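Local coordinates for protein CEP104 (PDB 5JO8) that is a centriolar protein whose all-helical TOG domain probably binds tubulin or microtubules, at residues P23-A34 with E43-K52. Residues are numbered along the deposited sequence; the frame is centred on the assembly and turned at random.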
loop_
_atom_site.group_PDB
_atom_site.type_symbol
_atom_site.label_atom_id
_atom_site.label_comp_id
_atom_site.label_asym_id
_atom_site.label_seq_id
_atom_site.Cartn_x
_atom_site.Cartn_y
_atom_site.Cartn_z
ATOM N N PRO A 23 12.663 26.495 -11.501
ATOM C CA PRO A 23 13.328 25.289 -11.004
ATOM C C PRO A 23 14.519 24.952 -11.892
ATOM O O PRO A 23 14.570 25.419 -13.032
ATOM C CB PRO A 23 12.242 24.215 -11.122
ATOM C CG PRO A 23 11.319 24.713 -12.172
ATOM C CD PRO A 23 11.335 26.213 -12.072
ATOM N N GLU A 24 15.465 24.172 -11.381
ATOM C CA GLU A 24 16.649 23.825 -12.157
ATOM C C GLU A 24 16.272 22.947 -13.350
ATOM O O GLU A 24 15.233 22.280 -13.332
ATOM C CB GLU A 24 17.694 23.131 -11.282
ATOM C CG GLU A 24 17.247 21.811 -10.714
ATOM C CD GLU A 24 16.589 21.950 -9.356
ATOM O OE1 GLU A 24 16.737 21.016 -8.539
ATOM O OE2 GLU A 24 15.928 22.978 -9.101
ATOM N N PRO A 25 17.106 22.956 -14.401
ATOM C CA PRO A 25 16.785 22.170 -15.593
ATOM C C PRO A 25 16.756 20.674 -15.298
ATOM O O PRO A 25 17.472 20.201 -14.414
ATOM C CB PRO A 25 17.932 22.507 -16.552
ATOM C CG PRO A 25 19.047 22.943 -15.672
ATOM C CD PRO A 25 18.381 23.682 -14.552
ATOM N N LEU A 26 15.910 19.957 -16.028
ATOM C CA LEU A 26 15.824 18.505 -15.932
ATOM C C LEU A 26 17.072 17.858 -16.517
ATOM O O LEU A 26 17.528 18.238 -17.595
ATOM C CB LEU A 26 14.588 17.996 -16.682
ATOM C CG LEU A 26 13.216 18.276 -16.062
ATOM C CD1 LEU A 26 12.100 17.871 -17.005
ATOM C CD2 LEU A 26 13.077 17.543 -14.735
ATOM N N SER A 27 17.620 16.877 -15.803
ATOM C CA SER A 27 18.730 16.083 -16.317
ATOM C C SER A 27 18.292 15.380 -17.594
ATOM O O SER A 27 17.097 15.261 -17.869
ATOM C CB SER A 27 19.160 15.033 -15.293
ATOM O OG SER A 27 18.299 13.908 -15.341
ATOM N N GLU A 28 19.256 14.910 -18.379
ATOM C CA GLU A 28 18.936 14.199 -19.610
ATOM C C GLU A 28 18.171 12.915 -19.301
ATOM O O GLU A 28 17.298 12.500 -20.063
ATOM C CB GLU A 28 20.207 13.879 -20.398
ATOM C CG GLU A 28 20.922 15.101 -20.946
ATOM C CD GLU A 28 22.191 14.744 -21.694
ATOM O OE1 GLU A 28 22.712 13.628 -21.484
ATOM O OE2 GLU A 28 22.665 15.578 -22.494
ATOM N N LYS A 29 18.505 12.300 -18.172
ATOM C CA LYS A 29 17.819 11.103 -17.700
ATOM C C LYS A 29 16.332 11.397 -17.490
ATOM O O LYS A 29 15.469 10.637 -17.929
ATOM C CB LYS A 29 18.461 10.630 -16.394
ATOM C CG LYS A 29 18.174 9.188 -16.006
ATOM C CD LYS A 29 19.091 8.759 -14.866
ATOM C CE LYS A 29 18.919 7.288 -14.515
ATOM N NZ LYS A 29 17.598 7.005 -13.888
ATOM N N ALA A 30 16.046 12.522 -16.840
ATOM C CA ALA A 30 14.678 12.895 -16.488
ATOM C C ALA A 30 13.796 13.230 -17.691
ATOM O O ALA A 30 12.606 12.915 -17.694
ATOM C CB ALA A 30 14.688 14.050 -15.501
ATOM N N LEU A 31 14.371 13.876 -18.702
ATOM C CA LEU A 31 13.610 14.277 -19.885
ATOM C C LEU A 31 12.936 13.115 -20.601
ATOM O O LEU A 31 11.767 13.210 -20.984
ATOM C CB LEU A 31 14.500 15.030 -20.878
ATOM C CG LEU A 31 14.712 16.509 -20.580
ATOM C CD1 LEU A 31 15.815 17.071 -21.457
ATOM C CD2 LEU A 31 13.417 17.282 -20.772
ATOM N N ARG A 32 13.677 12.030 -20.804
ATOM C CA ARG A 32 13.120 10.870 -21.491
ATOM C C ARG A 32 12.106 10.130 -20.622
ATOM O O ARG A 32 11.005 9.816 -21.082
ATOM C CB ARG A 32 14.221 9.918 -21.975
ATOM C CG ARG A 32 15.305 9.630 -20.955
ATOM C CD ARG A 32 16.172 8.461 -21.398
ATOM N NE ARG A 32 17.300 8.243 -20.497
ATOM C CZ ARG A 32 18.471 8.860 -20.612
ATOM N NH1 ARG A 32 19.447 8.605 -19.750
ATOM N NH2 ARG A 32 18.665 9.732 -21.592
ATOM N N GLU A 33 12.470 9.862 -19.371
ATOM C CA GLU A 33 11.592 9.103 -18.485
ATOM C C GLU A 33 10.289 9.855 -18.204
ATOM O O GLU A 33 9.217 9.254 -18.156
ATOM C CB GLU A 33 12.307 8.696 -17.187
ATOM C CG GLU A 33 12.667 9.837 -16.241
ATOM C CD GLU A 33 13.277 9.344 -14.935
ATOM O OE1 GLU A 33 13.061 9.990 -13.885
ATOM O OE2 GLU A 33 13.975 8.306 -14.960
ATOM N N ALA A 34 10.379 11.174 -18.063
ATOM C CA ALA A 34 9.198 11.982 -17.780
ATOM C C ALA A 34 8.513 12.541 -19.028
ATOM O O ALA A 34 7.667 13.429 -18.916
ATOM C CB ALA A 34 9.548 13.112 -16.822
ATOM N N GLU A 43 6.980 21.164 -19.437
ATOM C CA GLU A 43 8.275 20.944 -18.821
ATOM C C GLU A 43 8.461 21.744 -17.532
ATOM O O GLU A 43 9.133 21.280 -16.605
ATOM C CB GLU A 43 9.415 21.217 -19.812
ATOM C CG GLU A 43 10.795 20.954 -19.234
ATOM C CD GLU A 43 11.889 20.970 -20.277
ATOM O OE1 GLU A 43 11.566 20.987 -21.482
ATOM O OE2 GLU A 43 13.074 20.959 -19.881
ATOM N N ALA A 44 7.855 22.929 -17.455
ATOM C CA ALA A 44 8.007 23.781 -16.275
ATOM C C ALA A 44 7.489 23.091 -15.012
ATOM O O ALA A 44 8.174 23.054 -13.983
ATOM C CB ALA A 44 7.305 25.123 -16.480
ATOM N N LEU A 45 6.287 22.527 -15.101
ATOM C CA LEU A 45 5.706 21.819 -13.970
ATOM C C LEU A 45 6.561 20.616 -13.593
ATOM O O LEU A 45 6.833 20.395 -12.412
ATOM C CB LEU A 45 4.265 21.385 -14.264
ATOM C CG LEU A 45 3.499 20.726 -13.111
ATOM C CD1 LEU A 45 2.008 21.022 -13.238
ATOM C CD2 LEU A 45 3.742 19.211 -13.075
ATOM N N VAL A 46 6.948 19.817 -14.583
ATOM C CA VAL A 46 7.731 18.614 -14.301
ATOM C C VAL A 46 9.084 18.972 -13.694
ATOM O O VAL A 46 9.555 18.315 -12.760
ATOM C CB VAL A 46 7.853 17.710 -15.548
ATOM C CG1 VAL A 46 8.813 16.557 -15.296
ATOM C CG2 VAL A 46 6.487 17.183 -15.946
ATOM N N SER A 47 9.706 20.033 -14.206
ATOM C CA SER A 47 10.948 20.515 -13.617
ATOM C C SER A 47 10.749 20.856 -12.145
ATOM O O SER A 47 11.629 20.596 -11.316
ATOM C CB SER A 47 11.473 21.735 -14.384
ATOM O OG SER A 47 11.809 21.372 -15.716
ATOM N N GLY A 48 9.599 21.442 -11.816
ATOM C CA GLY A 48 9.262 21.694 -10.423
ATOM C C GLY A 48 9.184 20.409 -9.611
ATOM O O GLY A 48 9.747 20.316 -8.520
ATOM N N ALA A 49 8.493 19.408 -10.145
ATOM C CA ALA A 49 8.367 18.114 -9.463
ATOM C C ALA A 49 9.718 17.436 -9.205
ATOM O O ALA A 49 9.877 16.696 -8.229
ATOM C CB ALA A 49 7.445 17.181 -10.252
ATOM N N TYR A 50 10.689 17.681 -10.082
ATOM C CA TYR A 50 12.013 17.072 -9.954
ATOM C C TYR A 50 12.998 17.968 -9.209
ATOM O O TYR A 50 14.157 17.593 -9.026
ATOM C CB TYR A 50 12.596 16.749 -11.334
ATOM C CG TYR A 50 12.143 15.440 -11.954
ATOM C CD1 TYR A 50 10.841 15.270 -12.396
ATOM C CD2 TYR A 50 13.033 14.390 -12.135
ATOM C CE1 TYR A 50 10.433 14.085 -12.976
ATOM C CE2 TYR A 50 12.633 13.201 -12.707
ATOM C CZ TYR A 50 11.331 13.050 -13.126
ATOM O OH TYR A 50 10.914 11.869 -13.705
ATOM N N SER A 51 12.543 19.142 -8.781
ATOM C CA SER A 51 13.434 20.139 -8.184
ATOM C C SER A 51 14.060 19.677 -6.866
ATOM O O SER A 51 13.459 18.920 -6.107
ATOM C CB SER A 51 12.691 21.458 -7.959
ATOM O OG SER A 51 13.483 22.377 -7.217
ATOM N N LYS A 52 15.269 20.153 -6.599
ATOM C CA LYS A 52 15.908 19.896 -5.313
ATOM C C LYS A 52 15.273 20.756 -4.221
ATOM O O LYS A 52 15.474 20.517 -3.031
ATOM C CB LYS A 52 17.420 20.126 -5.399
ATOM C CG LYS A 52 18.152 19.080 -6.237
ATOM C CD LYS A 52 17.942 17.678 -5.679
ATOM C CE LYS A 52 18.506 16.614 -6.611
ATOM N NZ LYS A 52 17.817 16.609 -7.933
HETATM O O HOH W 1 14.164 20.304 -11.765
HETATM O O HOH W 2 14.035 21.526 -17.338
#
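L26 drops into the notch between S47 and Y50, at the N-terminal end of the all-helical TOG domain, a solenoid of stacked helices. Here the extended N-terminal loop 23-27 and helix 28-33 fold back on helix 43-49 and the turn that follows it. The tight part is mainly apolar. L26 CD2 sits 3.5 Å from Y50 CB, the two side chains crossing at about a right angle, while CD1 reaches V46 CG1 and CG lies 3.4 Å from the buried S47 OG. A30 CB comes in obliquely against the Y50 ring, 3.6 Å from CE2, and A34 CB meets both V46 CG1 and the phenol end of Y50. P23 packs on the helix, its CG 3.7 Å from both S47 CB and G48 N, with Y56 of helix 54-69 beside it. F89 of helix 77-94 packs against A34 and Y50, and R93 makes a cation-pi contact with Y50.

Two waters bridge the loop to helix 43-49. One donates to E24 O and S47 O; the other takes the N-H of L26 and donates to E43 OE2 and S47 OG. That hydroxyl is fixed by its own bond to E43 O (2.8 Å), made from above the carbonyl plane; E43 O also takes S47 N. Exposed E43 and K52 form the solvent side.

E24 CG lies between its backbone N and carbonyl carbon (chi1 63°), and a bend at chi2 brings the carboxylate to the turn. OE1 takes K52 N at 2.6 Å and OE2 the hydroxyl of S51, on their syn sides, both donors tilted out of the carboxylate plane; S51 OG also bonds to S53 N. Across the contact, Y50 OH donates to the anti side of E33 OE1 at 2.9 Å, that oxygen lying at the ring's edge.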